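Local coordinates for outer membrane protein YopM (Yersinia pestis, PDB 1JL5), which is a leucine-rich repeat effector that probably alters host cell physiology and so promotes bacterial survival in host tissues, at residues N247-L252 against L262-N267; T270-L275 against N287-L292; T280-S285 against E294-L299. One frame throughout, in Å; residues are numbered along the deposited sequence.

Overall arrangement
Contact 1 is buried, whereas contacts 2 and 3 are partly buried and lie farther from the centre of the chain (about 24 and 19 Å against 16 Å, between centres). Contacts 1 and 3 bring in strands 261-263 and 281-283, parallel neighbours along the repeats; L262 O and D283 N probably hydrogen-bond between them. Contacts 2 and 3 interlock along the chain and share a calcium ion, which brings E274 and E294 together. Contact 1 combines leucine packing, an asparagine gripping backbone, and a calcium-binding aspartate at a subunit interface. Contact 2 is a phenylalanine among backbone and leucine, with waters at its edge, and contact 3 is mostly apolar between its segments.

Contact 1 (N247-L252 against L262-N267); sequences NLLKTL and LNVRDN. With CA (calcium ion), chain B; CA (calcium ion), chain C.
The backbones come nearest at L249 and N267, whose CA atoms are 5.2 Å apart where loop 247-252 passes the turn after strand 261-263; the two side chains lie alongside each other. The N267 side chain turns back beside its backbone N (chi1 -85°), bringing its amide beside loop 247-252. OD1 accepts from L249 N at 3.1 Å, a fairly straight bond (160°) whose donor is tilted 32° from the carbonyl plane; N247 N adds a weak bond. ND2 gives to V264 O at 2.7 Å and to A244 O. Asparagine suits this buried place because it can accept and donate at once. Next to it the contact is hydrocarbon: L252 meets its partners tip to tip, CD1 against L262 CD2 at 3.5 Å and CD2 against V264 CG1 at 3.7 Å. The carboxylate of D266 splits between two calcium ions, OD2 binding one at 2.0 Å and OD1 the other at 2.2 Å. N246 and, from the second subunit, N326 share the first ion; E308 and N307 O of that subunit bind the other, with waters on both. An asparagine holding successive turns beside a leucine core is the signature of the leucine-rich repeat solenoid.

Contact 2 (T270-L275 against N287-L292); sequences TDLPEL and NIFSGL. With CA (calcium ion), chain E.
F289 turns CG to the side of its backbone N (chi1 -72°), and L272 does likewise (chi1 -71°). These torsions bring the phenyl ring and the leucine branch together, crossing at about a right angle. The touch is close: F289 CZ lies 3.3 Å from L272 CG, the branch point, with both leucine methyls near the same corner of the ring. The rest of the ring runs along the backbone of 270-272. T270 CA stands over one face, 4.2 Å above the ring plane and offset toward the rim, while L272 N lies at the edge, in plane. CD1 of F289 comes within 3.2 Å of T270 O. A flat ring suits this slot, since it can lie against the peptide chain with its face and edge and touch the leucine with its far corner. I288 CG1 lies 3.8 Å from T270 CA; the same residue packs on I288 of the second subunit.

At the outer rim, water takes over from direct bonds. One molecule donates to T270 O at 2.5 Å and accepts from S290 N at 2.7 Å, joining two backbones that do not bond each other. Small hydroxyl residues fit here, and a second water lies between T270 OG1 and S290 OG. Further along, the bent chain of E274 presents both carboxylate oxygens to a calcium ion, OE1 at 2.4 Å and OE2 at a longer 2.8 Å, with E294 as the other protein ligand. F289 occupies a position equivalent to L249 two repeats earlier, and its N bonds N307 OD1 as L249 N bonds N267 OD1: this is the regular interior layering of a leucine-rich repeat solenoid, with phenylalanine in a leucine place.

Contact 3 (T280-S285 against E294-L299); sequences TFLDVS and ELPPNL. With CA (calcium ion), chain E.
L299 lays a methyl against the base of L282 where loop 294-299 passes strand 281-283. L299 sets its CG anti to the backbone N (chi1 -161°), which carries CD1 to the strand, 3.6 Å from L282 CB and close to the carbonyl carbon of T280. L282 points its side chain into the same interior, where CD2 meets L295 CD2 at a looser 4.2 Å and the ring of P296 lies farther off. Branched leucines suit these places because their bulky apolar ends pack against other hydrocarbon without needing polar partners. T280 lays CG2 against N298 O at 3.4 Å, while its OG1 turns to E260 O. The loop keeps its shape through a type I turn from P296 to L299, closed by L299 N to P296 O at 3.2 Å; N298 ND2 is tied to Q277 O.

At the far end of 280-285, D283 OD1 accepts from S285 N at 2.9 Å, an Asx turn, and from S285 OG at 2.6 Å on its syn lone pair. E294, at the opposite end of the loop, grips calcium with both oxygens, OE1 at 2.2 Å and OE2 at 2.4 Å, sharing the ion with E274. With no hydrogen bond between the segments, their fit rests on leucine and proline packing, and the polar groups are used within each segment, toward other parts of the chain or on calcium.

Contact 1 (N247-L252 against L262-N267)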
ATOM      1  N   ASN A 247      -6.615  18.832  12.591  1.00 19.24           N
ATOM      2  CA  ASN A 247      -7.159  19.519  13.730  1.00 20.43           C
ATOM      3  C   ASN A 247      -8.614  19.755  13.430  1.00 19.86           C
ATOM      4  O   ASN A 247      -9.205  19.043  12.620  1.00 19.49           O
ATOM      5  CB  ASN A 247      -6.404  20.817  13.973  1.00 20.05           C
ATOM      6  CG  ASN A 247      -5.143  20.590  14.767  1.00 21.28           C
ATOM      7  OD1 ASN A 247      -5.204  20.156  15.914  1.00 21.32           O
ATOM      8  ND2 ASN A 247      -3.992  20.856  14.161  1.00 18.40           N
ATOM      9  N   LEU A 248      -9.196  20.745  14.083  1.00 21.20           N
ATOM     10  CA  LEU A 248     -10.596  21.045  13.877  1.00 21.85           C
ATOM     11  C   LEU A 248     -10.716  22.463  13.370  1.00 21.93           C
ATOM     12  O   LEU A 248     -11.624  23.195  13.746  1.00 24.32           O
ATOM     13  CB  LEU A 248     -11.346  20.879  15.191  1.00 22.93           C
ATOM     14  CG  LEU A 248     -11.261  19.447  15.713  1.00 24.87           C
ATOM     15  CD1 LEU A 248     -11.810  19.374  17.129  1.00 25.89           C
ATOM     16  CD2 LEU A 248     -12.036  18.540  14.776  1.00 24.32           C
ATOM     17  N   LEU A 249      -9.789  22.842  12.503  1.00 21.34           N
ATOM     18  CA  LEU A 249      -9.787  24.180  11.947  1.00 21.86           C
ATOM     19  C   LEU A 249     -10.849  24.347  10.880  1.00 21.51           C
ATOM     20  O   LEU A 249     -10.973  23.511   9.987  1.00 22.13           O
ATOM     21  CB  LEU A 249      -8.417  24.492  11.358  1.00 19.60           C
ATOM     22  CG  LEU A 249      -7.241  24.373  12.325  1.00 19.11           C
ATOM     23  CD1 LEU A 249      -5.949  24.735  11.594  1.00 18.51           C
ATOM     24  CD2 LEU A 249      -7.467  25.284  13.530  1.00 18.73           C
ATOM     25  N   LYS A 250     -11.618  25.424  10.984  1.00 22.96           N
ATOM     26  CA  LYS A 250     -12.663  25.730  10.009  1.00 24.95           C
ATOM     27  C   LYS A 250     -12.129  26.897   9.193  1.00 23.72           C
ATOM     28  O   LYS A 250     -12.545  27.140   8.063  1.00 24.01           O
ATOM     29  CB  LYS A 250     -13.960  26.159  10.698  1.00 28.98           C
ATOM     30  CG  LYS A 250     -14.472  25.219  11.766  1.00 35.34           C
ATOM     31  CD  LYS A 250     -13.647  25.350  13.037  1.00 41.93           C
ATOM     32  CE  LYS A 250     -14.174  24.455  14.143  1.00 42.02           C
ATOM     33  NZ  LYS A 250     -13.287  24.514  15.336  1.00 44.94           N
ATOM     34  N   THR A 251     -11.212  27.635   9.802  1.00 21.43           N
ATOM     35  CA  THR A 251     -10.592  28.775   9.158  1.00 23.68           C
ATOM     36  C   THR A 251      -9.216  28.937   9.749  1.00 23.69           C
ATOM     37  O   THR A 251      -8.898  28.389  10.803  1.00 24.32           O
ATOM     38  CB  THR A 251     -11.356  30.094   9.427  1.00 24.03           C
ATOM     39  OG1 THR A 251     -11.317  30.379  10.830  1.00 28.21           O
ATOM     40  CG2 THR A 251     -12.800  29.990   8.980  1.00 24.96           C
ATOM     41  N   LEU A 252      -8.396  29.705   9.058  1.00 24.89           N
ATOM     42  CA  LEU A 252      -7.064  29.973   9.532  1.00 23.92           C
ATOM     43  C   LEU A 252      -7.062  31.449   9.831  1.00 23.94           C
ATOM     44  O   LEU A 252      -7.771  32.220   9.186  1.00 22.63           O
ATOM     45  CB  LEU A 252      -6.038  29.677   8.450  1.00 22.78           C
ATOM     46  CG  LEU A 252      -5.981  28.234   7.975  1.00 22.12           C
ATOM     47  CD1 LEU A 252      -4.837  28.080   6.984  1.00 23.71           C
ATOM     48  CD2 LEU A 252      -5.790  27.314   9.173  1.00 21.86           C
ATOM     49  N   LEU A 262       2.818  25.860   5.144  1.00 20.08           N
ATOM     50  CA  LEU A 262       1.554  25.763   5.829  1.00 19.39           C
ATOM     51  C   LEU A 262       0.969  24.408   5.534  1.00 19.33           C
ATOM     52  O   LEU A 262       0.657  24.086   4.391  1.00 19.78           O
ATOM     53  CB  LEU A 262       0.585  26.846   5.361  1.00 19.21           C
ATOM     54  CG  LEU A 262      -0.802  26.741   5.994  1.00 19.05           C
ATOM     55  CD1 LEU A 262      -0.692  26.878   7.503  1.00 20.11           C
ATOM     56  CD2 LEU A 262      -1.712  27.804   5.419  1.00 18.86           C
ATOM     57  N   ASN A 263       0.863  23.596   6.567  1.00 18.43           N
ATOM     58  CA  ASN A 263       0.259  22.304   6.395  1.00 18.90           C
ATOM     59  C   ASN A 263      -0.941  22.310   7.310  1.00 17.29           C
ATOM     60  O   ASN A 263      -0.804  22.337   8.528  1.00 17.85           O
ATOM     61  CB  ASN A 263       1.191  21.174   6.800  1.00 19.59           C
ATOM     62  CG  ASN A 263       0.587  19.830   6.514  1.00 20.75           C
ATOM     63  OD1 ASN A 263      -0.627  19.657   6.612  1.00 23.44           O
ATOM     64  ND2 ASN A 263       1.420  18.869   6.161  1.00 22.41           N
ATOM     65  N   VAL A 264      -2.121  22.331   6.714  1.00 16.69           N
ATOM     66  CA  VAL A 264      -3.345  22.314   7.490  1.00 17.64           C
ATOM     67  C   VAL A 264      -4.150  21.171   6.927  1.00 16.86           C
ATOM     68  O   VAL A 264      -5.377  21.203   6.876  1.00 20.34           O
ATOM     69  CB  VAL A 264      -4.111  23.622   7.349  1.00 15.95           C
ATOM     70  CG1 VAL A 264      -3.394  24.703   8.125  1.00 14.96           C
ATOM     71  CG2 VAL A 264      -4.232  23.995   5.882  1.00 14.93           C
ATOM     72  N   ARG A 265      -3.416  20.162   6.490  1.00 17.26           N
ATOM     73  CA  ARG A 265      -4.007  18.976   5.921  1.00 18.88           C
ATOM     74  C   ARG A 265      -5.045  18.453   6.884  1.00 17.05           C
ATOM     75  O   ARG A 265      -4.855  18.463   8.097  1.00 15.64           O
ATOM     76  CB  ARG A 265      -2.937  17.911   5.691  1.00 20.32           C
ATOM     77  CG  ARG A 265      -3.477  16.527   5.385  1.00 25.25           C
ATOM     78  CD  ARG A 265      -2.318  15.583   5.143  1.00 28.69           C
ATOM     79  NE  ARG A 265      -2.714  14.180   5.095  1.00 34.88           N
ATOM     80  CZ  ARG A 265      -3.329  13.599   4.071  1.00 36.90           C
ATOM     81  NH1 ARG A 265      -3.637  14.295   2.981  1.00 36.46           N
ATOM     82  NH2 ARG A 265      -3.629  12.307   4.136  1.00 36.58           N
ATOM     83  N   ASP A 266      -6.149  18.007   6.317  1.00 16.54           N
ATOM     84  CA  ASP A 266      -7.229  17.454   7.085  1.00 15.61           C
ATOM     85  C   ASP A 266      -7.739  18.375   8.166  1.00 16.76           C
ATOM     86  O   ASP A 266      -7.457  18.214   9.359  1.00 15.56           O
ATOM     87  CB  ASP A 266      -6.828  16.125   7.707  1.00 16.20           C
ATOM     88  CG  ASP A 266      -8.025  15.354   8.187  1.00 17.42           C
ATOM     89  OD1 ASP A 266      -9.129  15.934   8.161  1.00 18.69           O
ATOM     90  OD2 ASP A 266      -7.874  14.186   8.584  1.00 18.02           O
ATOM     91  N   ASN A 267      -8.482  19.366   7.719  1.00 16.13           N
ATOM     92  CA  ASN A 267      -9.116  20.303   8.607  1.00 18.40           C
ATOM     93  C   ASN A 267     -10.408  20.583   7.899  1.00 17.76           C
ATOM     94  O   ASN A 267     -10.770  19.863   6.978  1.00 17.68           O
ATOM     95  CB  ASN A 267      -8.264  21.550   8.793  1.00 18.16           C
ATOM     96  CG  ASN A 267      -7.236  21.364   9.883  1.00 18.33           C
ATOM     97  OD1 ASN A 267      -7.587  21.250  11.057  1.00 18.61           O
ATOM     98  ND2 ASN A 267      -5.960  21.304   9.502  1.00 15.95           N
TER
HETATM   99 CA    CA B2001      -6.524  12.856   9.305  1.00 18.84          CA
HETATM  100 CA    CA C2002     -11.249  15.362   7.710  1.00 19.20          CA
HETATM  101  O   HOH W   1     -10.384  13.672   9.113  1.00 15.32           O
HETATM  102  O   HOH W   2      -4.936  11.404   9.862  1.00 24.95           O
HETATM  103  O   HOH W   3      -5.674  12.934   7.269  1.00 20.04           O
HETATM  104  O   HOH W   4      -7.921  12.515  11.129  1.00 22.45           O
HETATM  105  O   HOH W   5     -10.241  14.204   5.990  1.00 19.09           O

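Contact 2 (T270-L275 against N287-L292)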
ATOM      1  N   THR A 270     -12.424  25.733   3.930  1.00 20.29           N
ATOM      2  CA  THR A 270     -13.104  25.920   2.666  1.00 24.23           C
ATOM      3  C   THR A 270     -12.374  27.067   1.989  1.00 24.07           C
ATOM      4  O   THR A 270     -12.422  27.243   0.776  1.00 24.19           O
ATOM      5  CB  THR A 270     -14.560  26.327   2.885  1.00 24.61           C
ATOM      6  OG1 THR A 270     -15.231  26.383   1.623  1.00 35.19           O
ATOM      7  CG2 THR A 270     -14.630  27.695   3.539  1.00 23.81           C
ATOM      8  N   ASP A 271     -11.687  27.847   2.806  1.00 24.20           N
ATOM      9  CA  ASP A 271     -10.963  28.993   2.311  1.00 27.23           C
ATOM     10  C   ASP A 271      -9.682  29.154   3.083  1.00 25.63           C
ATOM     11  O   ASP A 271      -9.496  28.575   4.148  1.00 25.52           O
ATOM     12  CB  ASP A 271     -11.798  30.268   2.476  1.00 30.56           C
ATOM     13  CG  ASP A 271     -13.078  30.238   1.671  1.00 37.27           C
ATOM     14  OD1 ASP A 271     -12.997  30.136   0.426  1.00 41.63           O
ATOM     15  OD2 ASP A 271     -14.165  30.319   2.284  1.00 42.38           O
ATOM     16  N   LEU A 272      -8.805  29.968   2.529  1.00 25.06           N
ATOM     17  CA  LEU A 272      -7.543  30.262   3.147  1.00 24.09           C
ATOM     18  C   LEU A 272      -7.459  31.763   3.211  1.00 24.39           C
ATOM     19  O   LEU A 272      -7.994  32.456   2.346  1.00 24.01           O
ATOM     20  CB  LEU A 272      -6.403  29.744   2.285  1.00 24.96           C
ATOM     21  CG  LEU A 272      -6.252  28.231   2.240  1.00 23.68           C
ATOM     22  CD1 LEU A 272      -5.262  27.854   1.146  1.00 22.73           C
ATOM     23  CD2 LEU A 272      -5.800  27.744   3.608  1.00 20.93           C
ATOM     24  N   PRO A 273      -6.821  32.294   4.257  1.00 23.92           N
ATOM     25  CA  PRO A 273      -6.727  33.751   4.300  1.00 24.92           C
ATOM     26  C   PRO A 273      -5.725  34.093   3.213  1.00 25.17           C
ATOM     27  O   PRO A 273      -5.183  33.197   2.567  1.00 25.22           O
ATOM     28  CB  PRO A 273      -6.185  34.022   5.703  1.00 25.11           C
ATOM     29  CG  PRO A 273      -5.397  32.786   6.014  1.00 26.52           C
ATOM     30  CD  PRO A 273      -6.266  31.681   5.474  1.00 23.29           C
ATOM     31  N   GLU A 274      -5.485  35.373   2.984  1.00 25.45           N
ATOM     32  CA  GLU A 274      -4.508  35.732   1.980  1.00 24.10           C
ATOM     33  C   GLU A 274      -3.254  34.947   2.310  1.00 21.71           C
ATOM     34  O   GLU A 274      -2.844  34.865   3.463  1.00 20.59           O
ATOM     35  CB  GLU A 274      -4.232  37.231   2.018  1.00 25.63           C
ATOM     36  CG  GLU A 274      -5.159  38.009   1.118  1.00 27.31           C
ATOM     37  CD  GLU A 274      -5.065  37.543  -0.311  1.00 28.72           C
ATOM     38  OE1 GLU A 274      -3.932  37.337  -0.796  1.00 29.86           O
ATOM     39  OE2 GLU A 274      -6.121  37.387  -0.952  1.00 33.99           O
ATOM     40  N   LEU A 275      -2.649  34.353   1.298  1.00 21.15           N
ATOM     41  CA  LEU A 275      -1.463  33.567   1.534  1.00 22.28           C
ATOM     42  C   LEU A 275      -0.191  34.374   1.409  1.00 22.68           C
ATOM     43  O   LEU A 275       0.022  35.070   0.420  1.00 24.68           O
ATOM     44  CB  LEU A 275      -1.415  32.394   0.562  1.00 21.11           C
ATOM     45  CG  LEU A 275      -2.568  31.407   0.738  1.00 22.48           C
ATOM     46  CD1 LEU A 275      -2.468  30.318  -0.320  1.00 22.00           C
ATOM     47  CD2 LEU A 275      -2.516  30.813   2.145  1.00 21.68           C
ATOM     48  N   ASN A 287      -9.243  18.991   3.095  1.00 17.08           N
ATOM     49  CA  ASN A 287      -9.991  20.051   3.701  1.00 17.66           C
ATOM     50  C   ASN A 287     -11.236  20.052   2.873  1.00 16.96           C
ATOM     51  O   ASN A 287     -11.561  19.035   2.262  1.00 17.52           O
ATOM     52  CB  ASN A 287      -9.220  21.355   3.642  1.00 17.58           C
ATOM     53  CG  ASN A 287      -8.317  21.505   4.830  1.00 16.58           C
ATOM     54  OD1 ASN A 287      -8.765  21.892   5.902  1.00 16.71           O
ATOM     55  ND2 ASN A 287      -7.048  21.156   4.665  1.00 16.62           N
ATOM     56  N   ILE A 288     -11.948  21.157   2.822  1.00 18.25           N
ATOM     57  CA  ILE A 288     -13.162  21.131   2.045  1.00 20.22           C
ATOM     58  C   ILE A 288     -13.171  22.226   1.018  1.00 20.17           C
ATOM     59  O   ILE A 288     -14.166  22.910   0.810  1.00 22.31           O
ATOM     60  CB  ILE A 288     -14.385  21.196   2.968  1.00 21.26           C
ATOM     61  CG1 ILE A 288     -14.381  22.482   3.791  1.00 21.89           C
ATOM     62  CG2 ILE A 288     -14.339  20.014   3.922  1.00 19.96           C
ATOM     63  CD1 ILE A 288     -15.633  22.641   4.648  1.00 23.79           C
ATOM     64  N   PHE A 289     -12.026  22.384   0.374  1.00 19.86           N
ATOM     65  CA  PHE A 289     -11.879  23.374  -0.669  1.00 19.40           C
ATOM     66  C   PHE A 289     -12.614  22.874  -1.890  1.00 18.69           C
ATOM     67  O   PHE A 289     -12.443  21.727  -2.297  1.00 18.50           O
ATOM     68  CB  PHE A 289     -10.405  23.562  -1.002  1.00 18.56           C
ATOM     69  CG  PHE A 289      -9.650  24.280   0.057  1.00 19.28           C
ATOM     70  CD1 PHE A 289      -9.703  25.664   0.142  1.00 19.85           C
ATOM     71  CD2 PHE A 289      -8.911  23.574   0.998  1.00 17.85           C
ATOM     72  CE1 PHE A 289      -9.035  26.336   1.157  1.00 19.01           C
ATOM     73  CE2 PHE A 289      -8.244  24.236   2.013  1.00 19.16           C
ATOM     74  CZ  PHE A 289      -8.305  25.621   2.092  1.00 19.01           C
ATOM     75  N   SER A 290     -13.452  23.725  -2.457  1.00 18.98           N
ATOM     76  CA  SER A 290     -14.184  23.360  -3.660  1.00 21.71           C
ATOM     77  C   SER A 290     -13.318  23.860  -4.807  1.00 21.05           C
ATOM     78  O   SER A 290     -13.574  23.595  -5.978  1.00 23.47           O
ATOM     79  CB  SER A 290     -15.554  24.031  -3.672  1.00 18.61           C
ATOM     80  OG  SER A 290     -15.426  25.414  -3.432  1.00 24.71           O
ATOM     81  N   GLY A 291     -12.271  24.580  -4.438  1.00 22.25           N
ATOM     82  CA  GLY A 291     -11.345  25.097  -5.418  1.00 23.24           C
ATOM     83  C   GLY A 291     -10.265  25.897  -4.725  1.00 24.10           C
ATOM     84  O   GLY A 291     -10.299  26.095  -3.515  1.00 24.38           O
ATOM     85  N   LEU A 292      -9.287  26.333  -5.499  1.00 25.33           N
ATOM     86  CA  LEU A 292      -8.212  27.153  -4.984  1.00 28.30           C
ATOM     87  C   LEU A 292      -8.214  28.339  -5.923  1.00 29.22           C
ATOM     88  O   LEU A 292      -7.847  28.225  -7.088  1.00 29.29           O
ATOM     89  CB  LEU A 292      -6.881  26.403  -5.034  1.00 27.33           C
ATOM     90  CG  LEU A 292      -6.823  25.228  -4.054  1.00 28.92           C
ATOM     91  CD1 LEU A 292      -5.491  24.508  -4.187  1.00 29.34           C
ATOM     92  CD2 LEU A 292      -7.021  25.746  -2.627  1.00 26.85           C
TER
HETATM   93 CA    CA E2004      -4.413  37.257  -3.104  1.00 62.82          CA
HETATM   94  O   HOH W   6     -13.380  26.177  -1.228  1.00 21.16           O
HETATM   95  O   HOH W   7     -17.294  25.554  -0.792  1.00 61.66           O
HETATM   96  O   HOH W   8      -6.840  38.135  -3.568  1.00 63.35           O
HETATM   97  O   HOH W   9      -3.949  39.586  -2.880  1.00 62.97           O

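Contact 3 (T280-S285 against E294-L299)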
ATOM      1  N   THR A 280       5.868  28.671   0.261  1.00 20.64           N
ATOM      2  CA  THR A 280       6.426  27.810  -0.768  1.00 22.02           C
ATOM      3  C   THR A 280       5.889  26.401  -0.604  1.00 22.45           C
ATOM      4  O   THR A 280       5.928  25.595  -1.531  1.00 23.87           O
ATOM      5  CB  THR A 280       7.940  27.747  -0.654  1.00 22.20           C
ATOM      6  OG1 THR A 280       8.281  27.322   0.669  1.00 23.62           O
ATOM      7  CG2 THR A 280       8.552  29.120  -0.912  1.00 23.71           C
ATOM      8  N   PHE A 281       5.390  26.111   0.589  1.00 21.48           N
ATOM      9  CA  PHE A 281       4.858  24.796   0.882  1.00 22.83           C
ATOM     10  C   PHE A 281       3.459  24.945   1.435  1.00 21.29           C
ATOM     11  O   PHE A 281       3.249  25.531   2.498  1.00 22.58           O
ATOM     12  CB  PHE A 281       5.756  24.080   1.893  1.00 22.98           C
ATOM     13  CG  PHE A 281       5.242  22.737   2.314  1.00 28.03           C
ATOM     14  CD1 PHE A 281       4.134  22.630   3.153  1.00 27.90           C
ATOM     15  CD2 PHE A 281       5.852  21.573   1.858  1.00 29.89           C
ATOM     16  CE1 PHE A 281       3.643  21.384   3.529  1.00 29.65           C
ATOM     17  CE2 PHE A 281       5.367  20.320   2.230  1.00 30.61           C
ATOM     18  CZ  PHE A 281       4.260  20.227   3.067  1.00 31.16           C
ATOM     19  N   LEU A 282       2.495  24.409   0.708  1.00 20.00           N
ATOM     20  CA  LEU A 282       1.125  24.502   1.140  1.00 18.51           C
ATOM     21  C   LEU A 282       0.424  23.163   1.059  1.00 18.12           C
ATOM     22  O   LEU A 282       0.287  22.575  -0.009  1.00 19.42           O
ATOM     23  CB  LEU A 282       0.377  25.517   0.286  1.00 18.43           C
ATOM     24  CG  LEU A 282      -1.100  25.723   0.615  1.00 19.62           C
ATOM     25  CD1 LEU A 282      -1.252  26.200   2.052  1.00 19.00           C
ATOM     26  CD2 LEU A 282      -1.688  26.726  -0.354  1.00 17.94           C
ATOM     27  N   ASP A 283      -0.011  22.671   2.202  1.00 18.32           N
ATOM     28  CA  ASP A 283      -0.733  21.425   2.203  1.00 18.98           C
ATOM     29  C   ASP A 283      -2.090  21.724   2.788  1.00 16.20           C
ATOM     30  O   ASP A 283      -2.224  21.955   3.981  1.00 16.55           O
ATOM     31  CB  ASP A 283      -0.041  20.367   3.050  1.00 17.59           C
ATOM     32  CG  ASP A 283      -0.697  19.012   2.906  1.00 20.23           C
ATOM     33  OD1 ASP A 283      -1.925  18.971   2.686  1.00 21.19           O
ATOM     34  OD2 ASP A 283       0.001  17.992   3.016  1.00 22.47           O
ATOM     35  N   VAL A 284      -3.093  21.744   1.925  1.00 15.71           N
ATOM     36  CA  VAL A 284      -4.454  21.997   2.354  1.00 17.98           C
ATOM     37  C   VAL A 284      -5.254  20.776   1.959  1.00 16.34           C
ATOM     38  O   VAL A 284      -6.465  20.835   1.786  1.00 18.93           O
ATOM     39  CB  VAL A 284      -5.024  23.248   1.666  1.00 17.55           C
ATOM     40  CG1 VAL A 284      -4.270  24.475   2.145  1.00 14.82           C
ATOM     41  CG2 VAL A 284      -4.903  23.111   0.154  1.00 16.87           C
ATOM     42  N   SER A 285      -4.554  19.658   1.812  1.00 16.59           N
ATOM     43  CA  SER A 285      -5.204  18.425   1.427  1.00 16.52           C
ATOM     44  C   SER A 285      -6.189  18.059   2.518  1.00 16.45           C
ATOM     45  O   SER A 285      -6.055  18.483   3.667  1.00 16.22           O
ATOM     46  CB  SER A 285      -4.179  17.306   1.264  1.00 15.70           C
ATOM     47  OG  SER A 285      -3.606  16.977   2.509  1.00 16.59           O
ATOM     48  N   GLU A 294      -6.537  31.171  -5.423  1.00 34.07           N
ATOM     49  CA  GLU A 294      -5.208  31.754  -5.489  1.00 35.04           C
ATOM     50  C   GLU A 294      -4.158  30.857  -4.889  1.00 33.13           C
ATOM     51  O   GLU A 294      -4.420  30.080  -3.970  1.00 32.56           O
ATOM     52  CB  GLU A 294      -5.138  33.063  -4.709  1.00 38.65           C
ATOM     53  CG  GLU A 294      -5.973  34.192  -5.212  1.00 47.56           C
ATOM     54  CD  GLU A 294      -5.621  35.474  -4.496  1.00 51.59           C
ATOM     55  OE1 GLU A 294      -5.665  35.482  -3.245  1.00 53.59           O
ATOM     56  OE2 GLU A 294      -5.291  36.459  -5.189  1.00 55.60           O
ATOM     57  N   LEU A 295      -2.948  31.007  -5.398  1.00 29.52           N
ATOM     58  CA  LEU A 295      -1.825  30.263  -4.888  1.00 27.99           C
ATOM     59  C   LEU A 295      -0.689  31.246  -4.772  1.00 27.83           C
ATOM     60  O   LEU A 295      -0.538  32.133  -5.606  1.00 27.51           O
ATOM     61  CB  LEU A 295      -1.458  29.125  -5.831  1.00 24.78           C
ATOM     62  CG  LEU A 295      -2.506  28.014  -5.838  1.00 23.38           C
ATOM     63  CD1 LEU A 295      -2.092  26.941  -6.821  1.00 20.91           C
ATOM     64  CD2 LEU A 295      -2.650  27.447  -4.425  1.00 18.73           C
ATOM     65  N   PRO A 296       0.101  31.130  -3.704  1.00 28.36           N
ATOM     66  CA  PRO A 296       1.233  32.033  -3.506  1.00 27.58           C
ATOM     67  C   PRO A 296       2.082  31.983  -4.783  1.00 27.42           C
ATOM     68  O   PRO A 296       2.250  30.923  -5.384  1.00 26.02           O
ATOM     69  CB  PRO A 296       1.930  31.424  -2.297  1.00 29.17           C
ATOM     70  CG  PRO A 296       0.805  30.834  -1.524  1.00 28.90           C
ATOM     71  CD  PRO A 296      -0.016  30.172  -2.594  1.00 27.45           C
ATOM     72  N   PRO A 297       2.631  33.127  -5.205  1.00 26.93           N
ATOM     73  CA  PRO A 297       3.452  33.218  -6.417  1.00 26.89           C
ATOM     74  C   PRO A 297       4.751  32.425  -6.391  1.00 25.87           C
ATOM     75  O   PRO A 297       5.325  32.137  -7.438  1.00 28.23           O
ATOM     76  CB  PRO A 297       3.701  34.717  -6.538  1.00 24.76           C
ATOM     77  CG  PRO A 297       3.834  35.118  -5.111  1.00 26.18           C
ATOM     78  CD  PRO A 297       2.673  34.395  -4.456  1.00 26.93           C
ATOM     79  N   ASN A 298       5.212  32.077  -5.197  1.00 24.72           N
ATOM     80  CA  ASN A 298       6.456  31.335  -5.053  1.00 26.05           C
ATOM     81  C   ASN A 298       6.232  29.949  -4.482  1.00 24.63           C
ATOM     82  O   ASN A 298       7.157  29.321  -3.972  1.00 24.18           O
ATOM     83  CB  ASN A 298       7.402  32.109  -4.142  1.00 28.78           C
ATOM     84  CG  ASN A 298       7.500  33.561  -4.529  1.00 32.93           C
ATOM     85  OD1 ASN A 298       7.837  33.882  -5.668  1.00 33.76           O
ATOM     86  ND2 ASN A 298       7.191  34.452  -3.590  1.00 32.39           N
ATOM     87  N   LEU A 299       4.999  29.473  -4.562  1.00 22.57           N
ATOM     88  CA  LEU A 299       4.681  28.159  -4.035  1.00 21.81           C
ATOM     89  C   LEU A 299       5.464  27.095  -4.794  1.00 20.98           C
ATOM     90  O   LEU A 299       5.450  27.065  -6.021  1.00 21.79           O
ATOM     91  CB  LEU A 299       3.184  27.889  -4.179  1.00 19.66           C
ATOM     92  CG  LEU A 299       2.618  26.781  -3.296  1.00 19.73           C
ATOM     93  CD1 LEU A 299       2.667  27.223  -1.835  1.00 19.71           C
ATOM     94  CD2 LEU A 299       1.189  26.486  -3.714  1.00 19.34           C
TER
HETATM   95 CA    CA E2004      -4.413  37.257  -3.104  1.00 62.82          CA
HETATM   96  O   HOH W   8      -6.840  38.135  -3.568  1.00 63.35           O
HETATM   97  O   HOH W   9      -3.949  39.586  -2.880  1.00 62.97           O